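Local coordinates for possible acyl-[acyl-carrier protein] desaturase DESA2 (acyl-[acp] desaturase) (stearoyl-acp desaturase) (Mycobacterium tuberculosis, PDB 1ZA0) that is a putative iron-dependent acyl-carrier-protein desaturase that may introduce double bonds into fatty acyl chains during mycobacterial fatty acid biosynthesis, at residues A[52-57]-A[124-129]; A[63-68]-A[171-176]; A[145-150]-A[208-213]; A[202-207]-A[259-264]; A[222-227]-A[234-239]. All blocks are in the same frame, centred on the assembly; numbering follows the deposited sequence.

Interaction 1: A[52-57]-A[124-129]; sequences RDWDPS and VDPVAN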
# COMPACT_ATOMS: atom_id res chain seq x y z
N ARG A 52 -28.51 -11.02 -13.01
CA ARG A 52 -28.26 -9.90 -13.93
C ARG A 52 -26.82 -9.42 -13.95
O ARG A 52 -26.07 -9.50 -12.95
CB ARG A 52 -29.15 -8.70 -13.58
CG ARG A 52 -28.93 -8.12 -12.22
CD ARG A 52 -29.91 -6.99 -11.81
NE ARG A 52 -29.59 -6.54 -10.45
CZ ARG A 52 -29.84 -5.34 -9.95
NH1 ARG A 52 -30.41 -4.38 -10.69
NH2 ARG A 52 -29.48 -5.08 -8.69
N ASP A 53 -26.44 -8.87 -15.11
CA ASP A 53 -25.11 -8.35 -15.26
C ASP A 53 -25.06 -7.00 -14.61
O ASP A 53 -26.07 -6.46 -14.12
CB ASP A 53 -24.69 -8.26 -16.71
CG ASP A 53 -24.16 -9.58 -17.23
OD1 ASP A 53 -23.83 -10.50 -16.44
OD2 ASP A 53 -24.07 -9.77 -18.45
N TRP A 54 -23.84 -6.51 -14.49
CA TRP A 54 -23.62 -5.22 -13.89
C TRP A 54 -24.22 -4.11 -14.74
O TRP A 54 -24.17 -4.16 -15.96
CB TRP A 54 -22.13 -4.95 -13.75
CG TRP A 54 -21.81 -3.66 -13.06
CD1 TRP A 54 -21.81 -3.42 -11.71
CD2 TRP A 54 -21.45 -2.41 -13.69
NE1 TRP A 54 -21.46 -2.11 -11.47
CE2 TRP A 54 -21.22 -1.47 -12.66
CE3 TRP A 54 -21.27 -2.01 -15.02
CZ2 TRP A 54 -20.85 -0.14 -12.92
CZ3 TRP A 54 -20.91 -0.68 -15.29
CH2 TRP A 54 -20.70 0.24 -14.23
N ASP A 55 -24.73 -3.08 -14.08
CA ASP A 55 -24.91 -1.78 -14.74
C ASP A 55 -24.68 -0.62 -13.75
O ASP A 55 -24.72 -0.85 -12.57
CB ASP A 55 -26.32 -1.74 -15.43
CG ASP A 55 -27.43 -1.46 -14.48
OD1 ASP A 55 -28.08 -2.43 -14.01
OD2 ASP A 55 -27.74 -0.28 -14.16
N PRO A 56 -24.44 0.62 -14.24
CA PRO A 56 -24.12 1.78 -13.37
C PRO A 56 -25.06 2.07 -12.18
O PRO A 56 -24.59 2.59 -11.15
CB PRO A 56 -24.14 2.97 -14.38
CG PRO A 56 -23.67 2.36 -15.68
CD PRO A 56 -24.44 1.01 -15.66
N SER A 57 -26.34 1.69 -12.31
CA SER A 57 -27.38 1.83 -11.28
C SER A 57 -27.14 1.03 -10.02
O SER A 57 -27.72 1.31 -8.96
CB SER A 57 -28.77 1.42 -11.90
OG SER A 57 -29.22 0.07 -11.54
N VAL A 124 -18.22 -1.56 -8.76
CA VAL A 124 -17.55 -1.27 -10.02
C VAL A 124 -17.88 -2.38 -11.02
O VAL A 124 -18.31 -3.43 -10.65
CB VAL A 124 -16.01 -1.11 -9.86
CG1 VAL A 124 -15.68 0.01 -8.87
CG2 VAL A 124 -15.39 -2.40 -9.34
N ASP A 125 -17.73 -2.07 -12.30
CA ASP A 125 -17.90 -3.05 -13.36
C ASP A 125 -16.84 -4.13 -13.22
O ASP A 125 -15.65 -3.86 -13.45
CB ASP A 125 -17.74 -2.32 -14.68
CG ASP A 125 -18.00 -3.22 -15.90
OD1 ASP A 125 -18.32 -4.42 -15.76
OD2 ASP A 125 -17.90 -2.71 -17.03
N PRO A 126 -17.24 -5.35 -12.85
CA PRO A 126 -16.27 -6.41 -12.57
C PRO A 126 -15.58 -6.93 -13.83
O PRO A 126 -14.45 -7.54 -13.73
CB PRO A 126 -17.10 -7.51 -11.91
CG PRO A 126 -18.52 -7.28 -12.42
CD PRO A 126 -18.64 -5.82 -12.75
N VAL A 127 -16.19 -6.69 -14.99
CA VAL A 127 -15.58 -7.13 -16.26
C VAL A 127 -14.20 -6.50 -16.48
O VAL A 127 -13.22 -7.23 -16.67
CB VAL A 127 -16.52 -6.91 -17.49
CG1 VAL A 127 -15.76 -6.99 -18.81
CG2 VAL A 127 -17.58 -7.96 -17.44
N ALA A 128 -14.14 -5.17 -16.38
CA ALA A 128 -12.91 -4.37 -16.43
C ALA A 128 -11.70 -4.94 -15.66
O ALA A 128 -10.61 -5.07 -16.25
CB ALA A 128 -13.22 -2.95 -15.90
N ASN A 129 -11.91 -5.28 -14.37
CA ASN A 129 -10.88 -5.85 -13.47
C ASN A 129 -10.68 -7.37 -13.54
O ASN A 129 -9.90 -7.91 -12.72
CB ASN A 129 -11.22 -5.50 -11.99
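The indole of Trp54 lies flat on Asp125, a CH-pi contact that fastens together two loops at the periphery of this ferritin-like helical fold: segment 52-57, which leads into helix 63-77, and segment 124-129, which follows helix 95-121. Asp125 CB sits over the six-membered ring, 3.6 Å from its centroid and 15° off the normal. The carboxylate runs on past the CE3 side of the ring, its plane almost parallel to the indole (4° apart), with Asp125 CG 3.6 Å from Trp54 CE3. With CG anti to the backbone N (chi1 -177°), the Trp54 ring is carried away from its own chain and onto the neighbouring loop. Pro126 adds an apolar contact at the root of the side chain, where its CD comes 3.7 Å from Trp54 CB. On the face that carries Asp125, toward the rim, lies the carbonyl of Val124, whose O is 3.5 Å from Trp54 NE1; the hydrogen bond of that N-H goes instead to Arg122 O, which fixes the rotation of the ring. The opposite face is backed by the backbone of its own loop, with Pro56 N 3.7 Å above the plane. The carboxylate is itself anchored in an Asx turn: Asp125 OD1 accepts from Val127 N at 3.2 Å, the donor coming from well above the carboxylate plane.

Interaction 2: A[63-68]-A[171-176]; sequences RTITDA and AQIEEP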
# COMPACT_ATOMS: atom_id res chain seq x y z
N ARG A 63 -17.47 8.11 -6.92
CA ARG A 63 -16.49 7.60 -7.87
C ARG A 63 -15.08 7.80 -7.32
O ARG A 63 -14.20 7.03 -7.66
CB ARG A 63 -16.65 8.23 -9.28
CG ARG A 63 -17.86 7.62 -10.07
CD ARG A 63 -17.96 6.01 -10.10
NE ARG A 63 -18.61 5.45 -8.88
CZ ARG A 63 -18.79 4.15 -8.63
NH1 ARG A 63 -19.44 3.79 -7.53
NH2 ARG A 63 -18.35 3.19 -9.46
N THR A 64 -14.86 8.81 -6.49
CA THR A 64 -13.50 8.98 -5.91
C THR A 64 -13.09 7.76 -5.11
O THR A 64 -11.92 7.35 -5.18
CB THR A 64 -13.36 10.20 -5.02
OG1 THR A 64 -14.38 10.18 -3.99
CG2 THR A 64 -13.58 11.51 -5.85
N ILE A 65 -14.04 7.24 -4.34
CA ILE A 65 -13.81 6.15 -3.44
C ILE A 65 -13.53 4.87 -4.23
O ILE A 65 -12.55 4.15 -3.93
CB ILE A 65 -14.98 5.96 -2.47
CG1 ILE A 65 -15.16 7.21 -1.56
CG2 ILE A 65 -14.78 4.67 -1.68
CD1 ILE A 65 -13.93 7.66 -0.88
N THR A 66 -14.35 4.59 -5.25
CA THR A 66 -14.13 3.38 -6.09
C THR A 66 -12.88 3.47 -6.98
O THR A 66 -12.19 2.48 -7.16
CB THR A 66 -15.40 3.05 -6.97
OG1 THR A 66 -15.76 4.16 -7.77
CG2 THR A 66 -16.61 2.81 -6.12
N ASP A 67 -12.56 4.65 -7.50
CA ASP A 67 -11.32 4.81 -8.22
C ASP A 67 -10.14 4.47 -7.31
O ASP A 67 -9.22 3.76 -7.72
CB ASP A 67 -11.11 6.24 -8.71
CG ASP A 67 -12.04 6.66 -9.88
OD1 ASP A 67 -12.74 5.80 -10.46
OD2 ASP A 67 -12.08 7.86 -10.24
N ALA A 68 -10.13 5.03 -6.10
CA ALA A 68 -9.06 4.76 -5.11
C ALA A 68 -8.94 3.24 -4.83
O ALA A 68 -7.83 2.69 -4.75
CB ALA A 68 -9.31 5.51 -3.86
N ALA A 171 -10.69 7.70 5.90
CA ALA A 171 -11.22 8.86 6.56
C ALA A 171 -12.34 9.50 5.71
O ALA A 171 -13.09 10.24 6.26
CB ALA A 171 -10.14 9.85 6.86
N GLN A 172 -12.38 9.26 4.40
CA GLN A 172 -13.38 9.83 3.50
C GLN A 172 -14.53 8.89 3.17
O GLN A 172 -15.47 9.31 2.47
CB GLN A 172 -12.76 10.32 2.19
CG GLN A 172 -11.81 11.52 2.35
CD GLN A 172 -11.23 12.06 1.07
OE1 GLN A 172 -11.76 11.81 0.00
NE2 GLN A 172 -10.11 12.81 1.17
N ILE A 173 -14.48 7.65 3.65
CA ILE A 173 -15.52 6.63 3.36
C ILE A 173 -16.60 6.57 4.43
O ILE A 173 -16.30 6.29 5.56
CB ILE A 173 -14.89 5.19 3.25
CG1 ILE A 173 -13.96 5.13 2.04
CG2 ILE A 173 -15.95 4.13 3.17
CD1 ILE A 173 -13.18 3.77 1.92
N GLU A 174 -17.87 6.77 4.04
CA GLU A 174 -18.94 6.77 4.99
C GLU A 174 -19.60 5.41 5.13
O GLU A 174 -20.08 5.02 6.21
CB GLU A 174 -19.98 7.85 4.60
CG GLU A 174 -19.42 9.27 4.52
CD GLU A 174 -20.54 10.32 4.66
OE1 GLU A 174 -21.73 9.96 4.49
OE2 GLU A 174 -20.27 11.42 5.07
N GLU A 175 -19.58 4.62 4.05
CA GLU A 175 -20.05 3.26 4.12
C GLU A 175 -19.19 2.47 5.14
O GLU A 175 -17.98 2.28 4.92
CB GLU A 175 -20.01 2.61 2.74
CG GLU A 175 -20.92 1.38 2.68
CD GLU A 175 -20.33 0.15 3.37
OE1 GLU A 175 -19.34 -0.44 2.83
OE2 GLU A 175 -20.89 -0.28 4.38
N PRO A 176 -19.78 2.07 6.25
CA PRO A 176 -19.05 1.51 7.38
C PRO A 176 -18.30 0.16 7.16
O PRO A 176 -17.25 0.05 7.74
CB PRO A 176 -20.14 1.31 8.41
CG PRO A 176 -21.42 1.04 7.51
CD PRO A 176 -21.25 2.17 6.54
O HOH W 1 -14.40 11.33 -1.53
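Ile65 and Ile173 meet in a buried hydrocarbon contact within the ferritin-like helical bundle, where the first turn of helix 63-77 packs on the short connection between helices 148-172 and 176-206. The touching is done by two branches of Ile65 on one methylene of Ile173: Ile65 CG2 is 3.8 Å from Ile173 CG1, and Ile65 CD1 is 3.9 Å from that same Ile173 CG1. Ile65 can present both because its CG2 is anti to the backbone N while CD1 folds back at the second torsion (chi2 -51°), which brings the two methyls to one side. Ile65 CD1 also reaches the backbone, 4.0 Å from Gln172 O, and comes within 4.2 Å of Gln172 CB. In the next shell, Leu178 touches both isoleucines, Leu169 packs on Ile65, and Ala179 and Ile182 pack on Ile173; the isoleucine pair is thus walled by the helices that precede and follow the connection. Glu175 is the N-cap of helix 176-206 and sets where it starts, just after Ile173, its OE2 accepting from Ile177 N and its OE1 from Leu178 N. Beside the apolar patch runs a polar bridge from Thr64 to Gln172. Gln172 NE2 bonds to Ala242 O, which steadies the amide that offers OE1 to the bridging water. That water sits 2.7 Å from Thr64 OG1 and donates to Gln172 OE1 at 3.1 Å.

Interaction 3: A[145-150]-A[208-213]; sequences KYTQVE and RDETIA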
# COMPACT_ATOMS: atom_id res chain seq x y z
N LYS A 145 17.43 -3.15 -11.85
CA LYS A 145 18.34 -3.84 -10.92
C LYS A 145 18.54 -2.96 -9.65
O LYS A 145 19.11 -1.84 -9.73
N TYR A 146 18.01 -3.42 -8.51
CA TYR A 146 18.18 -2.71 -7.23
C TYR A 146 19.08 -3.50 -6.30
O TYR A 146 18.85 -4.71 -6.07
CB TYR A 146 16.84 -2.52 -6.50
CG TYR A 146 15.99 -1.32 -6.88
CD1 TYR A 146 14.77 -1.11 -6.23
CD2 TYR A 146 16.36 -0.41 -7.89
CE1 TYR A 146 13.94 -0.04 -6.56
CE2 TYR A 146 15.54 0.67 -8.23
CZ TYR A 146 14.31 0.84 -7.54
OH TYR A 146 13.43 1.87 -7.82
N THR A 147 20.08 -2.80 -5.73
CA THR A 147 20.82 -3.36 -4.60
C THR A 147 19.88 -3.70 -3.48
O THR A 147 18.68 -3.28 -3.48
CB THR A 147 21.87 -2.38 -4.03
OG1 THR A 147 21.25 -1.14 -3.66
CG2 THR A 147 22.99 -1.97 -5.12
N GLN A 148 20.40 -4.47 -2.52
CA GLN A 148 19.63 -4.83 -1.33
C GLN A 148 19.16 -3.59 -0.54
O GLN A 148 18.08 -3.59 -0.01
CB GLN A 148 20.41 -5.76 -0.38
N VAL A 149 19.99 -2.54 -0.50
CA VAL A 149 19.75 -1.36 0.31
C VAL A 149 18.77 -0.49 -0.41
O VAL A 149 17.85 0.01 0.19
CB VAL A 149 21.07 -0.57 0.64
CG1 VAL A 149 20.80 0.83 1.22
CG2 VAL A 149 21.91 -1.39 1.60
N GLU A 150 18.98 -0.33 -1.70
CA GLU A 150 18.04 0.32 -2.59
C GLU A 150 16.62 -0.27 -2.50
O GLU A 150 15.65 0.48 -2.52
CB GLU A 150 18.53 0.27 -4.02
CG GLU A 150 19.46 1.42 -4.38
CD GLU A 150 20.18 1.24 -5.74
OE1 GLU A 150 20.06 0.19 -6.38
OE2 GLU A 150 20.88 2.18 -6.14
N ARG A 208 26.39 3.63 5.89
CA ARG A 208 25.74 4.94 5.83
C ARG A 208 25.60 5.63 4.47
O ARG A 208 24.50 6.09 4.11
CB ARG A 208 26.42 5.91 6.83
CG ARG A 208 25.60 7.05 7.21
CD ARG A 208 26.34 8.09 8.01
NE ARG A 208 25.56 9.32 8.15
CZ ARG A 208 24.53 9.48 8.97
NH1 ARG A 208 24.16 8.51 9.76
NH2 ARG A 208 23.89 10.63 9.00
N ASP A 209 26.70 5.79 3.74
CA ASP A 209 26.64 6.68 2.60
C ASP A 209 25.90 6.00 1.46
O ASP A 209 25.36 6.68 0.61
CB ASP A 209 28.04 7.10 2.11
CG ASP A 209 28.81 7.93 3.12
OD1 ASP A 209 28.23 8.87 3.73
OD2 ASP A 209 30.01 7.71 3.34
N GLU A 210 25.94 4.69 1.43
CA GLU A 210 25.16 3.86 0.52
C GLU A 210 23.66 4.13 0.75
O GLU A 210 22.93 4.44 -0.20
CB GLU A 210 25.48 2.38 0.78
CG GLU A 210 25.22 1.46 -0.39
CD GLU A 210 25.26 -0.00 -0.01
OE1 GLU A 210 24.60 -0.81 -0.71
OE2 GLU A 210 25.91 -0.35 1.03
N THR A 211 23.24 4.01 2.02
CA THR A 211 21.84 4.18 2.41
C THR A 211 21.35 5.60 2.11
O THR A 211 20.32 5.78 1.49
CB THR A 211 21.67 3.74 3.87
OG1 THR A 211 22.17 2.39 4.01
CG2 THR A 211 20.17 3.59 4.24
N ILE A 212 22.15 6.60 2.44
CA ILE A 212 21.83 7.97 2.12
C ILE A 212 21.66 8.20 0.62
O ILE A 212 20.69 8.87 0.20
CB ILE A 212 22.85 8.98 2.78
CG1 ILE A 212 22.69 8.94 4.32
CG2 ILE A 212 22.63 10.41 2.29
CD1 ILE A 212 23.70 9.77 5.12
N ALA A 213 22.57 7.64 -0.18
CA ALA A 213 22.48 7.77 -1.62
C ALA A 213 21.22 7.10 -2.15
O ALA A 213 20.62 7.62 -3.04
CB ALA A 213 23.72 7.13 -2.30
O HOH W 2 23.22 0.43 -2.89
O HOH W 3 23.12 -3.22 -0.83
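Glu210 OE1 is gripped by two waters that tie helix 208-221 to the first turn of helix 148-172. One water donates to Glu210 OE1 at 2.9 Å and lies 2.6 Å from Thr147 OG1. The other donates to Glu210 OE1 at 2.8 Å and accepts from Val149 N at 3.2 Å. The carboxylate thus faces the amino end of a helix through solvent, an arrangement in which the helix end would be expected to favour its negative charge. Glu210 reaches this place with an extended chain beyond CG, and its second oxygen, OE2, is bonded to Thr207 OG1, so both oxygens are held. Beside the waters, the two methyls of Val149 make the direct contact. Val149 CG2 comes 3.6 Å from Glu210 OE1, while Val149 CG1, set anti to the backbone N (chi1 167°), turns to the next residue of the opposing helix and lies 3.5 Å from Thr211 OG1. That hydroxyl is not short of a polar partner, since it bonds to Thr207 O and more weakly to Cys203 O. Helix 176-206 packs on both, Cys203 touching Val149 and Leu204 touching Thr211, and Leu10 of helix 9-27 also covers Val149. The water-bridged hydroxyl does double duty: Thr147 OG1 accepts from Glu150 N at 3.1 Å, and Glu150 OE1 accepts from Thr147 N at 3.1 Å on the anti side of the carboxylate. These two reciprocal bonds are the signature of a capping box, here at the start of a bundle helix.

Interaction 4: A[202-207]-A[259-264]; sequences HCLDYT and TAWGLA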
# COMPACT_ATOMS: atom_id res chain seq x y z
N HIS A 202 18.94 0.26 10.45
CA HIS A 202 20.15 -0.54 10.63
C HIS A 202 21.12 -0.39 9.45
O HIS A 202 22.32 -0.34 9.67
CB HIS A 202 19.84 -1.98 10.99
CG HIS A 202 21.05 -2.77 11.44
ND1 HIS A 202 21.73 -2.51 12.61
CD2 HIS A 202 21.72 -3.80 10.85
CE1 HIS A 202 22.76 -3.33 12.73
NE2 HIS A 202 22.78 -4.12 11.68
N CYS A 203 20.61 -0.19 8.22
CA CYS A 203 21.45 0.06 7.06
C CYS A 203 22.16 1.40 7.18
O CYS A 203 23.36 1.54 6.79
CB CYS A 203 20.70 0.03 5.73
SG CYS A 203 20.01 -1.52 5.28
N LEU A 204 21.44 2.43 7.64
CA LEU A 204 22.05 3.70 7.91
C LEU A 204 23.19 3.61 8.94
O LEU A 204 24.12 4.38 8.84
CB LEU A 204 21.08 4.80 8.38
CG LEU A 204 20.30 5.55 7.32
CD1 LEU A 204 19.07 6.23 8.01
CD2 LEU A 204 21.17 6.54 6.56
N ASP A 205 23.06 2.73 9.91
CA ASP A 205 24.12 2.47 10.93
C ASP A 205 25.34 1.64 10.40
O ASP A 205 26.49 1.98 10.68
CB ASP A 205 23.48 1.75 12.11
CG ASP A 205 22.38 2.55 12.77
OD1 ASP A 205 22.30 3.76 12.53
OD2 ASP A 205 21.55 2.10 13.55
N TYR A 206 25.08 0.59 9.62
CA TYR A 206 26.10 -0.28 9.08
C TYR A 206 26.82 0.26 7.84
O TYR A 206 28.06 0.18 7.72
CB TYR A 206 25.47 -1.65 8.80
CG TYR A 206 26.42 -2.64 8.07
CD1 TYR A 206 27.67 -3.01 8.61
CD2 TYR A 206 26.03 -3.24 6.87
CE1 TYR A 206 28.52 -3.93 7.94
CE2 TYR A 206 26.86 -4.15 6.21
CZ TYR A 206 28.09 -4.48 6.74
OH TYR A 206 28.83 -5.42 6.05
N THR A 207 26.05 0.81 6.90
CA THR A 207 26.56 1.25 5.64
C THR A 207 25.96 2.58 5.19
O THR A 207 25.17 2.70 4.21
CB THR A 207 26.42 0.14 4.53
OG1 THR A 207 26.99 0.64 3.32
CG2 THR A 207 24.93 -0.12 4.16
N THR A 259 12.91 12.85 7.60
CA THR A 259 12.94 13.45 8.92
C THR A 259 12.91 12.39 10.01
O THR A 259 13.71 12.45 10.95
CB THR A 259 11.75 14.49 9.05
OG1 THR A 259 11.90 15.55 8.07
CG2 THR A 259 11.71 15.19 10.41
N ALA A 260 12.02 11.40 9.86
CA ALA A 260 11.85 10.34 10.83
C ALA A 260 13.11 9.45 10.93
O ALA A 260 13.30 8.81 11.95
CB ALA A 260 10.63 9.49 10.48
N TRP A 261 13.93 9.36 9.87
CA TRP A 261 15.28 8.73 9.94
C TRP A 261 16.36 9.63 10.54
O TRP A 261 17.52 9.25 10.59
CB TRP A 261 15.77 8.23 8.54
CG TRP A 261 15.13 6.88 8.14
CD1 TRP A 261 14.99 5.77 8.91
CD2 TRP A 261 14.61 6.56 6.86
NE1 TRP A 261 14.38 4.77 8.20
CE2 TRP A 261 14.15 5.23 6.92
CE3 TRP A 261 14.49 7.26 5.66
CZ2 TRP A 261 13.53 4.63 5.86
CZ3 TRP A 261 13.94 6.67 4.61
CH2 TRP A 261 13.45 5.34 4.70
N GLY A 262 16.02 10.86 10.90
CA GLY A 262 16.95 11.74 11.56
C GLY A 262 17.81 12.45 10.53
O GLY A 262 18.85 13.03 10.85
N LEU A 263 17.36 12.42 9.28
CA LEU A 263 18.21 12.91 8.19
C LEU A 263 17.80 14.26 7.64
O LEU A 263 18.20 14.59 6.52
CB LEU A 263 18.25 11.88 7.05
CG LEU A 263 18.86 10.53 7.42
CD1 LEU A 263 18.66 9.52 6.32
CD2 LEU A 263 20.35 10.65 7.83
N ALA A 264 16.96 15.01 8.36
CA ALA A 264 16.34 16.22 7.81
C ALA A 264 17.36 17.28 7.39
O ALA A 264 17.13 17.98 6.42
CB ALA A 264 15.30 16.85 8.79
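Leu204 and Leu263 both hold CG beside the backbone N and run on extended at the second torsion (chi2 161° and 171°); with each CB pointing to the other segment, the side chains reach toward each other and meet tip to tip. Leu204 CD1 lies 3.7 Å from Leu263 CD1, and that same methyl of Leu263 is 3.9 Å from Leu204 CD2, so one methyl rests against both tips of the opposing fork. Trp261 joins from the side, its side chain running about at right angles to Leu204: Trp261 CB is 3.9 Å and Trp261 CG 4.0 Å from Leu204 CD1. Leu204 thus touches the root of the tryptophan, whose indole goes on to other partners. Trp261 NE1 bonds to Ala197 O of helix 176-206, which fixes the ring's rotation, and Arg257 makes a cation-pi contact with the indole. All three touching residues are buried, and Ile212 and Ile215 of helix 208-221 extend the apolar cluster, Ile212 against Leu204 and Ile215 against Leu263. The side chain of Trp261 is about 10 Å from that of Glu159, a manganese ligand. Trp261 and Leu263 stand on either side of Gly262 in the chain. With its positive phi and two bonds back into the last turn, one of them Gly262 N to Thr259 O at 2.8 Å, this glycine ends helix 247-260 in a Schellman motif, whose turn delivers both hydrophobic residues to helix 176-206.

Interaction 5: A[222-227]-A[234-239]; sequences LDVLGA and DKLQNV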
# COMPACT_ATOMS: atom_id res chain seq x y z
N LEU A 222 10.48 8.91 -6.90
CA LEU A 222 9.21 8.28 -6.47
C LEU A 222 8.04 8.95 -7.16
O LEU A 222 7.99 10.16 -7.23
CB LEU A 222 8.96 8.47 -4.97
CG LEU A 222 9.35 7.29 -4.14
CD1 LEU A 222 9.58 7.77 -2.67
CD2 LEU A 222 8.29 6.24 -4.20
N ASP A 223 7.08 8.17 -7.61
CA ASP A 223 5.87 8.78 -8.24
C ASP A 223 4.62 8.44 -7.41
O ASP A 223 4.70 7.68 -6.47
CB ASP A 223 5.72 8.30 -9.69
CG ASP A 223 5.15 9.42 -10.68
OD1 ASP A 223 4.41 10.36 -10.26
OD2 ASP A 223 5.36 9.39 -11.90
N VAL A 224 3.48 9.02 -7.72
CA VAL A 224 2.28 8.69 -6.96
C VAL A 224 1.86 7.24 -7.21
O VAL A 224 2.18 6.64 -8.24
CB VAL A 224 1.08 9.65 -7.26
CG1 VAL A 224 1.51 11.11 -7.13
CG2 VAL A 224 0.50 9.39 -8.59
N LEU A 225 1.16 6.67 -6.25
CA LEU A 225 0.70 5.30 -6.40
C LEU A 225 -0.17 5.15 -7.64
O LEU A 225 -1.12 5.90 -7.86
CB LEU A 225 -0.03 4.82 -5.14
CG LEU A 225 0.83 4.66 -3.90
CD1 LEU A 225 -0.14 4.37 -2.74
CD2 LEU A 225 1.85 3.58 -4.00
N GLY A 226 0.18 4.20 -8.49
CA GLY A 226 -0.64 3.91 -9.68
C GLY A 226 -0.24 4.67 -10.94
O GLY A 226 -0.88 4.51 -11.98
N ALA A 227 0.80 5.49 -10.85
CA ALA A 227 1.43 6.20 -11.97
C ALA A 227 1.83 5.31 -13.18
O ALA A 227 1.89 5.77 -14.29
CB ALA A 227 2.67 6.93 -11.45
N ASP A 234 -7.25 9.41 -15.43
CA ASP A 234 -8.48 10.01 -14.89
C ASP A 234 -8.73 9.65 -13.42
O ASP A 234 -9.10 10.52 -12.63
CB ASP A 234 -9.69 9.51 -15.70
CG ASP A 234 -9.78 10.17 -17.09
OD1 ASP A 234 -8.81 10.88 -17.50
OD2 ASP A 234 -10.79 10.04 -17.84
N LYS A 235 -8.56 8.37 -13.09
CA LYS A 235 -8.72 7.90 -11.70
C LYS A 235 -7.68 8.54 -10.78
O LYS A 235 -8.05 9.03 -9.70
CB LYS A 235 -8.66 6.36 -11.60
CG LYS A 235 -9.58 5.66 -12.59
CD LYS A 235 -9.72 4.17 -12.32
CE LYS A 235 -10.63 3.55 -13.36
NZ LYS A 235 -11.85 3.05 -12.75
N LEU A 236 -6.43 8.56 -11.21
CA LEU A 236 -5.36 9.23 -10.41
C LEU A 236 -5.69 10.67 -10.15
O LEU A 236 -5.53 11.13 -9.05
CB LEU A 236 -3.95 9.15 -11.04
CG LEU A 236 -3.25 7.80 -11.15
CD1 LEU A 236 -1.76 7.95 -11.61
CD2 LEU A 236 -3.25 7.04 -9.92
N GLN A 237 -6.19 11.39 -11.17
CA GLN A 237 -6.52 12.82 -11.01
C GLN A 237 -7.69 12.99 -10.03
O GLN A 237 -7.72 13.88 -9.16
CB GLN A 237 -6.87 13.44 -12.39
CG GLN A 237 -6.85 14.99 -12.43
CD GLN A 237 -5.52 15.58 -11.97
OE1 GLN A 237 -4.47 15.19 -12.48
NE2 GLN A 237 -5.56 16.48 -10.98
N ASN A 238 -8.65 12.09 -10.14
CA ASN A 238 -9.80 12.14 -9.26
C ASN A 238 -9.37 11.93 -7.77
O ASN A 238 -9.73 12.68 -6.90
CB ASN A 238 -10.82 11.08 -9.69
CG ASN A 238 -12.25 11.45 -9.37
OD1 ASN A 238 -12.63 12.63 -9.33
ND2 ASN A 238 -13.08 10.43 -9.13
N VAL A 239 -8.51 10.94 -7.51
CA VAL A 239 -8.09 10.67 -6.12
C VAL A 239 -7.17 11.80 -5.64
O VAL A 239 -7.19 12.13 -4.50
CB VAL A 239 -7.48 9.25 -5.88
CG1 VAL A 239 -8.33 8.14 -6.50
CG2 VAL A 239 -6.07 9.15 -6.31
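The peptide group joining Gly226 to Ala227 carries Leu236 on one face: Leu236 CD1 stands over it, 3.6 Å from Gly226 O and 3.6 Å from Ala227 N. The preceding peptide is met differently, at its oxygen, with Leu236 CD2 3.2 Å from Leu225 O, a close approach for a methyl. Leu236 thus straddles the corner of the loop with its two branches, its CG anti to its own carbonyl carbon (chi1 -67°). Val224 CG2 closes in on the same Leu236 CD1 at 4.0 Å. The corner is a type II beta turn from Val224 to Ala227, closed by Ala227 N bonding to Val224 O at 3.2 Å, and Gly226 supplies the positive phi at its third position. Having no side chain, Gly226 lets helix 233-241 bring its leucine right down to the backbone. Leu225 turns its end the other way, onto Tyr158, Cys161 and Phe165 of helix 148-172, the Leu225 side chain being about 9 Å from the bound manganese. With no hydrogen bond joining the two segments, the contact rests on van der Waals packing of a leucine against a folded backbone, and so on close fit of shape.

The five contacts form two groups, 1-2-5 and 3-4. Interactions 1 and 2 touch where Val124 CG1 lies 3.6 Å from Thr66 CB, and interaction 2 is joined to interaction 5 by a probable hydrogen bond of 3.0 Å between Asp67 OD2 and Asn238 ND2. Interactions 3 and 4, with centres 12 Å apart, share a hydrophobic seam in which Ile212 CG1 is 3.6 Å from Leu204 CD2. The centres of interactions 1 and 4 are 47 Å apart. Helix 148-172, used at its two ends by interactions 3 and 2, carries the manganese ligand Glu159; in interaction 5 the Leu225 side chain is about 8 Å from the side chain of Glu159.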